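Local structure of alanine racemase (Oenococcus oeni PSU-1, 3HUR) at residues Ala111-Leu116 with Lys149-Asn154; Glu182-Trp187 with Pro216-Ala221; Ser301-Asn306 with Met310-Arg315. The protein belongs to the alanine racemase family and joins an N-terminal TIM-barrel domain to a C-terminal domain built mainly of beta strands. One frame throughout, in Å; residues are numbered along the deposited sequence.

How the interactions relate
Interactions 1 and 2 both lie on the N-terminal barrel, with centres 25 Å apart and nearest atoms about 13 Å apart. Interaction 3 is in the C-terminal beta region, on the opposite side of the chain's centre. Interaction 1 is partly buried and purely apolar across two helices. Interaction 2 is more enclosed. It sets one leucine of helix 174-191 against an exposed arginine and a buried isoleucine of a loop. Interaction 3 differs in kind, because backbone hydrogen bonds join its two strands and side chains add to them. No element is shared between the three. The backbone bonds across the contact appear only in the hairpin.

Interaction 1: Ala111-Leu116 with Lys149-Asn154; sequences AWLQNL and KIIDKN
Next to L113 and Q114, which meet I150 and I151, the carbonyl oxygen A111 O is gripped twice by one residue. N115 N donates to A111 O at 2.9 Å as the helical bond. N115 ND2 reaches the same A111 O at 2.8 Å, but its angle of 123° makes this bond weak. Across the contact itself there is no hydrogen bond.

L113 does most of the work on its side, and its forked end faces two successive isoleucines. L113 CD1 lies 3.9 Å from I151 CD1, where the two side chains cross at about a right angle. L113 CD2 is 4.4 Å from I150 CG2. Q114 adds only its aliphatic part: Q114 CG rests 3.7 Å from I150 CD1. I150 CG2 stands anti to its backbone N and turns to L113, while CG1 (chi1 -66°) carries CD1 across to Q114. The segment 149-154 also closes its helix here, with N154 N bonded to I150 O at 3.2 Å.

L113 and I151 both reach I107 of strand 103-107 and L157 of strand 157-163. The pair therefore fills the seam where the two helices meet the sheet. L116 CD2 lies over one face of the W112 indole, toward its rim, and W112 NE1 is bonded to W90 O.

The two helices follow neighbouring strands of the barrel, 103-107 and 123-128. Methyl and methylene groups join them, while the polar bonds described stay within each segment or run to other parts. The contact therefore probably relies on the fit of carbon groups, buried around L113 and I151 and more open around Q114.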
ATOM      1  N   ALA A 111     -33.049 -24.926  22.230  1.00 46.54           N
ATOM      2  CA  ALA A 111     -32.333 -26.194  22.476  1.00 47.56           C
ATOM      3  C   ALA A 111     -31.269 -26.063  23.603  1.00 48.15           C
ATOM      4  O   ALA A 111     -31.199 -26.890  24.537  1.00 47.46           O
ATOM      5  CB  ALA A 111     -31.705 -26.704  21.181  1.00 47.60           C
ATOM      6  N   TRP A 112     -30.482 -24.991  23.518  1.00 48.91           N
ATOM      7  CA  TRP A 112     -29.406 -24.708  24.477  1.00 49.50           C
ATOM      8  C   TRP A 112     -29.920 -24.656  25.914  1.00 49.92           C
ATOM      9  O   TRP A 112     -29.285 -25.169  26.822  1.00 49.62           O
ATOM     10  CB  TRP A 112     -28.708 -23.378  24.096  1.00 49.58           C
ATOM     11  CG  TRP A 112     -27.552 -22.973  24.995  1.00 49.40           C
ATOM     12  CD1 TRP A 112     -26.225 -23.162  24.753  1.00 48.44           C
ATOM     13  CD2 TRP A 112     -27.636 -22.321  26.272  1.00 48.37           C
ATOM     14  NE1 TRP A 112     -25.485 -22.670  25.790  1.00 48.04           N
ATOM     15  CE2 TRP A 112     -26.324 -22.161  26.741  1.00 47.42           C
ATOM     16  CE3 TRP A 112     -28.694 -21.889  27.074  1.00 47.20           C
ATOM     17  CZ2 TRP A 112     -26.040 -21.571  27.955  1.00 46.62           C
ATOM     18  CZ3 TRP A 112     -28.407 -21.304  28.281  1.00 46.81           C
ATOM     19  CH2 TRP A 112     -27.092 -21.145  28.708  1.00 46.88           C
ATOM     20  N   LEU A 113     -31.067 -24.007  26.109  1.00 51.42           N
ATOM     21  CA  LEU A 113     -31.713 -23.881  27.444  1.00 52.12           C
ATOM     22  C   LEU A 113     -32.260 -25.193  27.946  1.00 52.56           C
ATOM     23  O   LEU A 113     -32.149 -25.496  29.118  1.00 53.40           O
ATOM     24  CB  LEU A 113     -32.883 -22.892  27.409  1.00 52.16           C
ATOM     25  CG  LEU A 113     -32.672 -21.500  27.983  1.00 52.01           C
ATOM     26  CD1 LEU A 113     -34.007 -20.725  27.959  1.00 49.39           C
ATOM     27  CD2 LEU A 113     -32.102 -21.587  29.383  1.00 50.52           C
ATOM     28  N   GLN A 114     -32.877 -25.950  27.055  1.00 53.52           N
ATOM     29  CA  GLN A 114     -33.472 -27.232  27.430  1.00 54.39           C
ATOM     30  C   GLN A 114     -32.403 -28.202  27.861  1.00 54.97           C
ATOM     31  O   GLN A 114     -32.620 -28.955  28.798  1.00 55.31           O
ATOM     32  CB  GLN A 114     -34.282 -27.846  26.274  1.00 54.15           C
ATOM     33  CG  GLN A 114     -35.502 -27.033  25.891  1.00 54.09           C
ATOM     34  CD  GLN A 114     -36.060 -27.403  24.525  1.00 54.45           C
ATOM     35  OE1 GLN A 114     -35.426 -28.119  23.747  1.00 53.19           O
ATOM     36  NE2 GLN A 114     -37.246 -26.894  24.224  1.00 54.29           N
ATOM     37  N   ASN A 115     -31.253 -28.173  27.182  1.00 55.92           N
ATOM     38  CA  ASN A 115     -30.146 -29.110  27.456  1.00 56.41           C
ATOM     39  C   ASN A 115     -29.101 -28.565  28.431  1.00 56.67           C
ATOM     40  O   ASN A 115     -28.069 -29.218  28.659  1.00 56.76           O
ATOM     41  CB  ASN A 115     -29.450 -29.530  26.145  1.00 56.75           C
ATOM     42  CG  ASN A 115     -30.394 -30.258  25.164  1.00 57.84           C
ATOM     43  OD1 ASN A 115     -30.846 -31.382  25.419  1.00 58.51           O
ATOM     44  ND2 ASN A 115     -30.670 -29.621  24.037  1.00 56.18           N
ATOM     45  N   LEU A 116     -29.344 -27.379  28.998  1.00 56.70           N
ATOM     46  CA  LEU A 116     -28.499 -26.892  30.086  1.00 56.90           C
ATOM     47  C   LEU A 116     -28.201 -28.036  31.028  1.00 57.02           C
ATOM     48  O   LEU A 116     -29.125 -28.706  31.472  1.00 57.54           O
ATOM     49  CB  LEU A 116     -29.203 -25.818  30.894  1.00 56.83           C
ATOM     50  CG  LEU A 116     -28.796 -24.393  30.597  1.00 56.99           C
ATOM     51  CD1 LEU A 116     -29.343 -23.545  31.718  1.00 57.34           C
ATOM     52  CD2 LEU A 116     -27.295 -24.262  30.499  1.00 55.94           C
ATOM     53  N   LYS A 149     -40.507 -19.891  30.562  1.00 50.02           N
ATOM     54  CA  LYS A 149     -40.901 -20.971  31.475  1.00 49.97           C
ATOM     55  C   LYS A 149     -39.698 -21.649  32.069  1.00 49.04           C
ATOM     56  O   LYS A 149     -39.669 -21.835  33.268  1.00 49.50           O
ATOM     57  CB  LYS A 149     -41.779 -22.048  30.778  1.00 50.35           C
ATOM     58  N   ILE A 150     -38.718 -22.031  31.243  1.00 48.27           N
ATOM     59  CA  ILE A 150     -37.551 -22.772  31.746  1.00 47.48           C
ATOM     60  C   ILE A 150     -36.733 -21.910  32.649  1.00 47.84           C
ATOM     61  O   ILE A 150     -36.252 -22.380  33.670  1.00 48.49           O
ATOM     62  CB  ILE A 150     -36.653 -23.320  30.646  1.00 47.47           C
ATOM     63  CG1 ILE A 150     -37.402 -24.393  29.858  1.00 45.71           C
ATOM     64  CG2 ILE A 150     -35.334 -23.904  31.257  1.00 46.28           C
ATOM     65  CD1 ILE A 150     -36.804 -24.695  28.510  1.00 45.30           C
ATOM     66  N   ILE A 151     -36.620 -20.635  32.309  1.00 48.70           N
ATOM     67  CA  ILE A 151     -35.896 -19.666  33.142  1.00 49.35           C
ATOM     68  C   ILE A 151     -36.575 -19.414  34.467  1.00 50.52           C
ATOM     69  O   ILE A 151     -35.949 -19.525  35.510  1.00 50.44           O
ATOM     70  CB  ILE A 151     -35.700 -18.303  32.405  1.00 49.39           C
ATOM     71  CG1 ILE A 151     -34.535 -18.411  31.410  1.00 48.37           C
ATOM     72  CG2 ILE A 151     -35.465 -17.162  33.400  1.00 47.74           C
ATOM     73  CD1 ILE A 151     -34.688 -17.552  30.158  1.00 47.34           C
ATOM     74  N   ASP A 152     -37.854 -19.039  34.417  1.00 52.26           N
ATOM     75  CA  ASP A 152     -38.652 -18.812  35.641  1.00 52.86           C
ATOM     76  C   ASP A 152     -38.599 -20.005  36.588  1.00 52.80           C
ATOM     77  O   ASP A 152     -38.275 -19.875  37.768  1.00 52.33           O
ATOM     78  CB  ASP A 152     -40.101 -18.515  35.276  1.00 53.14           C
ATOM     79  CG  ASP A 152     -40.300 -17.099  34.781  1.00 54.57           C
ATOM     80  OD1 ASP A 152     -39.420 -16.246  35.016  1.00 57.65           O
ATOM     81  OD2 ASP A 152     -41.355 -16.833  34.174  1.00 56.64           O
ATOM     82  N   LYS A 153     -38.881 -21.181  36.050  1.00 53.12           N
ATOM     83  CA  LYS A 153     -38.821 -22.404  36.855  1.00 53.75           C
ATOM     84  C   LYS A 153     -37.447 -22.608  37.515  1.00 52.92           C
ATOM     85  O   LYS A 153     -37.379 -23.150  38.609  1.00 53.45           O
ATOM     86  CB  LYS A 153     -39.201 -23.632  36.017  1.00 54.44           C
ATOM     87  CG  LYS A 153     -40.023 -24.700  36.784  1.00 57.79           C
ATOM     88  CD  LYS A 153     -40.201 -26.020  35.967  1.00 60.38           C
ATOM     89  CE  LYS A 153     -40.208 -27.268  36.889  1.00 62.79           C
ATOM     90  NZ  LYS A 153     -39.156 -28.258  36.469  1.00 63.72           N
ATOM     91  N   ASN A 154     -36.360 -22.172  36.869  1.00 52.05           N
ATOM     92  CA  ASN A 154     -35.015 -22.349  37.426  1.00 50.78           C
ATOM     93  C   ASN A 154     -34.484 -21.071  38.085  1.00 50.46           C
ATOM     94  O   ASN A 154     -34.175 -20.074  37.430  1.00 49.46           O
ATOM     95  CB  ASN A 154     -34.039 -22.866  36.377  1.00 50.49           C
ATOM     96  CG  ASN A 154     -32.685 -23.258  36.984  1.00 50.42           C
ATOM     97  OD1 ASN A 154     -32.289 -22.742  38.058  1.00 49.98           O
ATOM     98  ND2 ASN A 154     -31.972 -24.174  36.316  1.00 45.87           N
TER

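Interaction 2: Glu182-Trp187 with Pro216-Ala221; sequences EQLRRW and PRISFA
A leucine methyl lies over the face of a guanidinium group. L184 CD2 stands 3.2 Å above the plane of the R217 guanidinium, displaced toward its rim. The same methyl is 3.4 Å from R217 NH1 and equally close to R217 CZ. It also approaches the aliphatic start of the arginine, with L184 CD2 at 3.9 Å from R217 CB. The two side chains cross at about a right angle.

The arginine chain bends at chi3 (-67°), which folds its end back over the leucine. The charge is met by two carboxylates. R217 NH1 forms a salt bridge with E181, one residue before segment 182-187, and R217 NH2 forms one with D215. The two carboxylates probably fix the rotation of the flat group and so keep the face set against L184.

The second methyl of L184 lies between I218 and the backbone of R217. L184 CD1 is 4.1 Å from I218 CD1 and the same distance from R217 O. With CG anti to its backbone N (chi1 -171°), L184 extends toward the loop, and chi2 then turns one methyl to each partner. I218 starts away from the helix, but its CD1 returns to it. It also touches F180.

Beyond the contact, S219 OG accepts A221 N at 3.1 Å, an ST turn. On the helix, R186 NH2 is bridged to E182 OE2 at 2.9 Å, one turn apart.

The loop follows helix 206-211. A221 makes backbone hydrogen bonds with K33 and K34, at the start of strand 34-38. W187 meets F201 of strand 201-202 edge-to-face. The loop thus packs on helix 174-191 and leads into strand 222-223 of the parallel barrel sheet.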
ATOM      1  N   GLU A 182     -39.924  -2.659  10.299  1.00 45.86           N
ATOM      2  CA  GLU A 182     -40.128  -4.097  10.261  1.00 46.48           C
ATOM      3  C   GLU A 182     -39.534  -4.744  11.505  1.00 46.34           C
ATOM      4  O   GLU A 182     -40.191  -5.562  12.166  1.00 47.07           O
ATOM      5  CB  GLU A 182     -39.498  -4.682   9.009  1.00 46.82           C
ATOM      6  CG  GLU A 182     -39.713  -6.152   8.818  1.00 49.54           C
ATOM      7  CD  GLU A 182     -39.094  -6.680   7.505  1.00 55.15           C
ATOM      8  OE1 GLU A 182     -38.802  -5.874   6.571  1.00 57.58           O
ATOM      9  OE2 GLU A 182     -38.907  -7.919   7.406  1.00 58.34           O
ATOM     10  N   GLN A 183     -38.310  -4.353  11.853  1.00 45.57           N
ATOM     11  CA  GLN A 183     -37.661  -4.902  13.041  1.00 45.01           C
ATOM     12  C   GLN A 183     -38.445  -4.560  14.315  1.00 44.74           C
ATOM     13  O   GLN A 183     -38.649  -5.415  15.188  1.00 44.50           O
ATOM     14  CB  GLN A 183     -36.218  -4.393  13.152  1.00 44.97           C
ATOM     15  CG  GLN A 183     -35.242  -4.979  12.119  1.00 44.36           C
ATOM     16  CD  GLN A 183     -33.772  -4.818  12.522  1.00 41.20           C
ATOM     17  OE1 GLN A 183     -33.186  -3.731  12.434  1.00 38.40           O
ATOM     18  NE2 GLN A 183     -33.190  -5.904  12.971  1.00 39.46           N
ATOM     19  N   LEU A 184     -38.881  -3.312  14.432  1.00 44.44           N
ATOM     20  CA  LEU A 184     -39.684  -2.909  15.585  1.00 44.91           C
ATOM     21  C   LEU A 184     -41.022  -3.695  15.649  1.00 45.76           C
ATOM     22  O   LEU A 184     -41.491  -4.047  16.734  1.00 45.90           O
ATOM     23  CB  LEU A 184     -39.946  -1.417  15.520  1.00 44.49           C
ATOM     24  CG  LEU A 184     -40.591  -0.765  16.734  1.00 44.44           C
ATOM     25  CD1 LEU A 184     -39.797  -1.110  18.012  1.00 42.12           C
ATOM     26  CD2 LEU A 184     -40.717   0.756  16.498  1.00 41.33           C
ATOM     27  N   ARG A 185     -41.603  -4.008  14.492  1.00 46.59           N
ATOM     28  CA  ARG A 185     -42.809  -4.851  14.466  1.00 48.14           C
ATOM     29  C   ARG A 185     -42.449  -6.211  15.089  1.00 47.56           C
ATOM     30  O   ARG A 185     -43.077  -6.631  16.084  1.00 47.14           O
ATOM     31  CB  ARG A 185     -43.437  -4.906  13.035  1.00 48.78           C
ATOM     32  CG  ARG A 185     -44.282  -6.168  12.591  1.00 52.31           C
ATOM     33  CD  ARG A 185     -45.671  -5.752  12.115  1.00 56.99           C
ATOM     34  NE  ARG A 185     -46.123  -6.188  10.780  1.00 61.91           N
ATOM     35  CZ  ARG A 185     -47.203  -6.957  10.511  1.00 64.21           C
ATOM     36  NH1 ARG A 185     -47.964  -7.501  11.472  1.00 63.75           N
ATOM     37  NH2 ARG A 185     -47.506  -7.227   9.241  1.00 64.88           N
ATOM     38  N   ARG A 186     -41.404  -6.850  14.565  1.00 46.61           N
ATOM     39  CA  ARG A 186     -41.000  -8.154  15.088  1.00 46.44           C
ATOM     40  C   ARG A 186     -40.704  -8.148  16.593  1.00 45.05           C
ATOM     41  O   ARG A 186     -41.123  -9.060  17.311  1.00 45.12           O
ATOM     42  CB  ARG A 186     -39.807  -8.693  14.318  1.00 46.94           C
ATOM     43  CG  ARG A 186     -40.172  -9.488  13.058  1.00 50.68           C
ATOM     44  CD  ARG A 186     -39.236  -9.036  11.933  1.00 55.60           C
ATOM     45  NE  ARG A 186     -39.345  -9.821  10.696  1.00 59.21           N
ATOM     46  CZ  ARG A 186     -38.460  -9.771   9.690  1.00 60.49           C
ATOM     47  NH1 ARG A 186     -37.376  -8.987   9.753  1.00 60.52           N
ATOM     48  NH2 ARG A 186     -38.658 -10.513   8.610  1.00 60.57           N
ATOM     49  N   TRP A 187     -39.992  -7.128  17.075  1.00 43.36           N
ATOM     50  CA  TRP A 187     -39.721  -7.012  18.507  1.00 42.26           C
ATOM     51  C   TRP A 187     -41.029  -7.129  19.298  1.00 41.29           C
ATOM     52  O   TRP A 187     -41.172  -7.977  20.177  1.00 40.44           O
ATOM     53  CB  TRP A 187     -39.009  -5.691  18.807  1.00 41.79           C
ATOM     54  CG  TRP A 187     -38.963  -5.338  20.249  1.00 42.72           C
ATOM     55  CD1 TRP A 187     -39.742  -4.412  20.897  1.00 44.48           C
ATOM     56  CD2 TRP A 187     -38.084  -5.883  21.239  1.00 44.69           C
ATOM     57  NE1 TRP A 187     -39.388  -4.345  22.226  1.00 45.43           N
ATOM     58  CE2 TRP A 187     -38.381  -5.247  22.461  1.00 44.98           C
ATOM     59  CE3 TRP A 187     -37.064  -6.840  21.211  1.00 45.16           C
ATOM     60  CZ2 TRP A 187     -37.714  -5.555  23.637  1.00 45.85           C
ATOM     61  CZ3 TRP A 187     -36.406  -7.147  22.377  1.00 45.31           C
ATOM     62  CH2 TRP A 187     -36.729  -6.507  23.576  1.00 45.39           C
ATOM     63  N   PRO A 216     -40.984   6.982  21.476  1.00 46.16           N
ATOM     64  CA  PRO A 216     -41.438   6.287  22.700  1.00 45.24           C
ATOM     65  C   PRO A 216     -41.553   4.784  22.554  1.00 44.30           C
ATOM     66  O   PRO A 216     -41.665   4.081  23.549  1.00 43.94           O
ATOM     67  CB  PRO A 216     -42.819   6.873  22.942  1.00 45.63           C
ATOM     68  CG  PRO A 216     -42.804   8.196  22.238  1.00 46.50           C
ATOM     69  CD  PRO A 216     -41.953   7.994  21.032  1.00 46.33           C
ATOM     70  N   ARG A 217     -41.545   4.294  21.322  1.00 43.55           N
ATOM     71  CA  ARG A 217     -41.670   2.867  21.083  1.00 43.63           C
ATOM     72  C   ARG A 217     -40.376   2.117  21.415  1.00 43.73           C
ATOM     73  O   ARG A 217     -40.373   0.870  21.524  1.00 43.82           O
ATOM     74  CB  ARG A 217     -42.010   2.622  19.618  1.00 43.86           C
ATOM     75  CG  ARG A 217     -43.422   3.078  19.161  1.00 44.21           C
ATOM     76  CD  ARG A 217     -43.623   2.852  17.653  1.00 43.30           C
ATOM     77  NE  ARG A 217     -42.754   3.712  16.860  1.00 43.85           N
ATOM     78  CZ  ARG A 217     -42.494   3.561  15.564  1.00 44.22           C
ATOM     79  NH1 ARG A 217     -43.035   2.583  14.878  1.00 43.68           N
ATOM     80  NH2 ARG A 217     -41.656   4.397  14.947  1.00 46.29           N
ATOM     81  N   ILE A 218     -39.273   2.862  21.508  1.00 43.09           N
ATOM     82  CA  ILE A 218     -37.988   2.277  21.852  1.00 43.07           C
ATOM     83  C   ILE A 218     -37.820   2.385  23.366  1.00 41.99           C
ATOM     84  O   ILE A 218     -37.970   3.466  23.944  1.00 41.34           O
ATOM     85  CB  ILE A 218     -36.801   2.996  21.148  1.00 43.22           C
ATOM     86  CG1 ILE A 218     -37.020   3.131  19.635  1.00 44.20           C
ATOM     87  CG2 ILE A 218     -35.525   2.246  21.370  1.00 43.48           C
ATOM     88  CD1 ILE A 218     -37.055   1.818  18.892  1.00 45.54           C
ATOM     89  N   SER A 219     -37.541   1.267  24.012  1.00 41.44           N
ATOM     90  CA  SER A 219     -37.173   1.307  25.433  1.00 41.95           C
ATOM     91  C   SER A 219     -35.680   1.649  25.619  1.00 42.00           C
ATOM     92  O   SER A 219     -34.793   1.032  25.039  1.00 41.29           O
ATOM     93  CB  SER A 219     -37.448  -0.035  26.111  1.00 42.20           C
ATOM     94  OG  SER A 219     -36.958  -0.022  27.446  1.00 42.81           O
ATOM     95  N   PHE A 220     -35.433   2.646  26.444  1.00 42.43           N
ATOM     96  CA  PHE A 220     -34.098   3.015  26.814  1.00 42.56           C
ATOM     97  C   PHE A 220     -33.802   2.542  28.220  1.00 42.16           C
ATOM     98  O   PHE A 220     -32.897   3.030  28.896  1.00 42.53           O
ATOM     99  CB  PHE A 220     -33.956   4.506  26.606  1.00 42.77           C
ATOM    100  CG  PHE A 220     -34.116   4.882  25.167  1.00 43.15           C
ATOM    101  CD1 PHE A 220     -33.087   4.619  24.263  1.00 43.24           C
ATOM    102  CD2 PHE A 220     -35.311   5.397  24.697  1.00 43.67           C
ATOM    103  CE1 PHE A 220     -33.221   4.910  22.920  1.00 43.75           C
ATOM    104  CE2 PHE A 220     -35.463   5.703  23.354  1.00 44.53           C
ATOM    105  CZ  PHE A 220     -34.403   5.460  22.457  1.00 46.02           C
ATOM    106  N   ALA A 221     -34.535   1.518  28.633  1.00 41.65           N
ATOM    107  CA  ALA A 221     -34.342   0.973  29.968  1.00 41.48           C
ATOM    108  C   ALA A 221     -32.824   0.735  30.202  1.00 40.71           C
ATOM    109  O   ALA A 221     -32.239   1.301  31.135  1.00 41.50           O
ATOM    110  CB  ALA A 221     -35.159  -0.317  30.141  1.00 40.37           C
TER

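Interaction 3: Ser301-Asn306 with Met310-Arg315; sequences SSVIIN and MPIIGR
The peptide groups of S301 and M310 are the flat groups here, and they are met differently. I312 N donates a hydrogen bond to S301 O at 3.0 Å, from above the carbonyl plane, 61° out of it. P311 CA adds a CH contact to that oxygen. V303 N meets M310 O at 3.0 Å, nearly in line with the C=O bond. The return bond, M310 N to V303 O, is weak, 131° at the hydrogen.

S302 and P311 form a non-hydrogen-bonded antiparallel pair, and S302 CA makes a CH contact with M310 O. V303 and M310 form the hydrogen-bonded pair, with side chains on the other face. V303 CG1 packs 3.9 Å from I312 CD1, where the two side chains cross at about a right angle.

M310 reaches further along. Its CG stands anti to the carbonyl carbon, chi1 -65°, and the chain bends at its end. M310 CE lies 3.9 Å from I305 CB and 3.4 Å from I305 O.

V303, M310 and I312 touch V323 of strand 321-324, and V303 and I305 touch V335 of strand 334-339. This is a beta hairpin, 302-305 with 308-311. Its first strand pairs with strand 334-339 through I304 and T336, while P311 and I313 bond to K324 and M322 of strand 321-324, so both sides tie it into the beta structure of the C-terminal domain.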
ATOM      1  N   SER A 301      -1.837  20.619   6.145  1.00 45.91           N
ATOM      2  CA  SER A 301      -1.575  22.067   6.134  1.00 45.70           C
ATOM      3  C   SER A 301      -1.420  22.705   7.511  1.00 45.67           C
ATOM      4  O   SER A 301      -0.906  23.827   7.621  1.00 46.56           O
ATOM      5  CB  SER A 301      -2.687  22.797   5.380  1.00 46.05           C
ATOM      6  OG  SER A 301      -3.963  22.293   5.718  1.00 46.69           O
ATOM      7  N   SER A 302      -1.830  22.013   8.570  1.00 44.96           N
ATOM      8  CA  SER A 302      -1.786  22.605   9.904  1.00 44.38           C
ATOM      9  C   SER A 302      -1.677  21.616  11.038  1.00 43.08           C
ATOM     10  O   SER A 302      -2.130  20.491  10.927  1.00 42.56           O
ATOM     11  CB  SER A 302      -3.061  23.400  10.126  1.00 44.61           C
ATOM     12  OG  SER A 302      -2.843  24.712   9.715  1.00 47.19           O
ATOM     13  N   VAL A 303      -1.115  22.061  12.150  1.00 41.68           N
ATOM     14  CA  VAL A 303      -1.135  21.257  13.368  1.00 40.93           C
ATOM     15  C   VAL A 303      -1.502  22.192  14.498  1.00 40.90           C
ATOM     16  O   VAL A 303      -1.480  23.415  14.312  1.00 40.70           O
ATOM     17  CB  VAL A 303       0.233  20.595  13.617  1.00 40.94           C
ATOM     18  CG1 VAL A 303       0.585  19.647  12.487  1.00 38.38           C
ATOM     19  CG2 VAL A 303       1.314  21.646  13.752  1.00 40.58           C
ATOM     20  N   ILE A 304      -1.835  21.635  15.658  1.00 40.69           N
ATOM     21  CA  ILE A 304      -2.108  22.436  16.830  1.00 40.82           C
ATOM     22  C   ILE A 304      -0.973  22.365  17.827  1.00 41.26           C
ATOM     23  O   ILE A 304      -0.585  21.295  18.288  1.00 40.15           O
ATOM     24  CB  ILE A 304      -3.398  21.977  17.544  1.00 41.46           C
ATOM     25  CG1 ILE A 304      -4.620  22.222  16.662  1.00 42.34           C
ATOM     26  CG2 ILE A 304      -3.557  22.671  18.895  1.00 39.33           C
ATOM     27  CD1 ILE A 304      -5.759  21.204  16.916  1.00 42.46           C
ATOM     28  N   ILE A 305      -0.467  23.536  18.170  1.00 42.91           N
ATOM     29  CA  ILE A 305       0.526  23.683  19.205  1.00 44.68           C
ATOM     30  C   ILE A 305       0.046  24.787  20.117  1.00 46.87           C
ATOM     31  O   ILE A 305      -0.255  25.902  19.659  1.00 46.89           O
ATOM     32  CB  ILE A 305       1.886  24.094  18.624  1.00 44.37           C
ATOM     33  CG1 ILE A 305       2.495  22.956  17.817  1.00 44.55           C
ATOM     34  CG2 ILE A 305       2.842  24.434  19.721  1.00 43.80           C
ATOM     35  CD1 ILE A 305       3.632  23.378  16.930  1.00 42.58           C
ATOM     36  N   ASN A 306      -0.038  24.477  21.407  1.00 49.59           N
ATOM     37  CA  ASN A 306      -0.406  25.488  22.398  1.00 51.51           C
ATOM     38  C   ASN A 306      -1.788  26.074  22.147  1.00 52.15           C
ATOM     39  O   ASN A 306      -1.976  27.297  22.186  1.00 52.94           O
ATOM     40  CB  ASN A 306       0.617  26.623  22.389  1.00 52.09           C
ATOM     41  CG  ASN A 306       0.865  27.176  23.770  1.00 54.71           C
ATOM     42  OD1 ASN A 306       1.642  26.609  24.534  1.00 59.30           O
ATOM     43  ND2 ASN A 306       0.226  28.279  24.095  1.00 57.07           N
ATOM     44  N   MET A 310      -0.720  26.305  13.903  1.00 49.16           N
ATOM     45  CA  MET A 310       0.431  26.789  13.100  1.00 47.29           C
ATOM     46  C   MET A 310       0.582  25.959  11.811  1.00 47.04           C
ATOM     47  O   MET A 310       0.172  24.796  11.785  1.00 47.75           O
ATOM     48  CB  MET A 310       1.713  26.803  13.945  1.00 46.33           C
ATOM     49  CG  MET A 310       1.643  27.818  15.095  1.00 43.30           C
ATOM     50  SD  MET A 310       2.715  27.443  16.444  1.00 37.30           S
ATOM     51  CE  MET A 310       1.807  27.938  17.913  1.00 39.27           C
ATOM     52  N   PRO A 311       1.134  26.557  10.730  1.00 46.08           N
ATOM     53  CA  PRO A 311       1.072  25.912   9.434  1.00 45.91           C
ATOM     54  C   PRO A 311       2.237  24.970   9.123  1.00 45.68           C
ATOM     55  O   PRO A 311       3.345  25.160   9.600  1.00 46.15           O
ATOM     56  CB  PRO A 311       1.087  27.099   8.480  1.00 45.61           C
ATOM     57  CG  PRO A 311       1.992  28.035   9.137  1.00 45.81           C
ATOM     58  CD  PRO A 311       1.714  27.905  10.612  1.00 46.06           C
ATOM     59  N   ILE A 312       1.970  23.974   8.299  1.00 45.38           N
ATOM     60  CA  ILE A 312       2.977  23.045   7.891  1.00 45.13           C
ATOM     61  C   ILE A 312       3.586  23.646   6.653  1.00 45.71           C
ATOM     62  O   ILE A 312       2.867  24.010   5.741  1.00 45.49           O
ATOM     63  CB  ILE A 312       2.360  21.682   7.557  1.00 44.59           C
ATOM     64  CG1 ILE A 312       2.093  20.917   8.844  1.00 43.74           C
ATOM     65  CG2 ILE A 312       3.281  20.870   6.651  1.00 43.83           C
ATOM     66  CD1 ILE A 312       1.193  19.718   8.662  1.00 42.42           C
ATOM     67  N   ILE A 313       4.909  23.734   6.604  1.00 46.44           N
ATOM     68  CA  ILE A 313       5.565  24.269   5.436  1.00 47.09           C
ATOM     69  C   ILE A 313       6.584  23.306   4.872  1.00 47.18           C
ATOM     70  O   ILE A 313       7.362  22.723   5.611  1.00 47.85           O
ATOM     71  CB  ILE A 313       6.214  25.655   5.694  1.00 47.66           C
ATOM     72  CG1 ILE A 313       7.488  25.574   6.542  1.00 48.33           C
ATOM     73  CG2 ILE A 313       5.225  26.603   6.379  1.00 48.47           C
ATOM     74  CD1 ILE A 313       7.234  25.272   7.969  1.00 50.15           C
ATOM     75  N   GLY A 314       6.552  23.131   3.552  1.00 47.02           N
ATOM     76  CA  GLY A 314       7.653  22.546   2.831  1.00 46.41           C
ATOM     77  C   GLY A 314       7.356  21.124   2.468  1.00 45.92           C
ATOM     78  O   GLY A 314       6.190  20.742   2.362  1.00 46.45           O
ATOM     79  N   ARG A 315       8.427  20.357   2.271  1.00 44.72           N
ATOM     80  CA  ARG A 315       8.357  18.946   1.889  1.00 43.63           C
ATOM     81  C   ARG A 315       8.297  18.113   3.185  1.00 42.41           C
ATOM     82  O   ARG A 315       9.117  18.319   4.102  1.00 42.35           O
ATOM     83  CB  ARG A 315       9.608  18.548   1.091  1.00 43.21           C
TER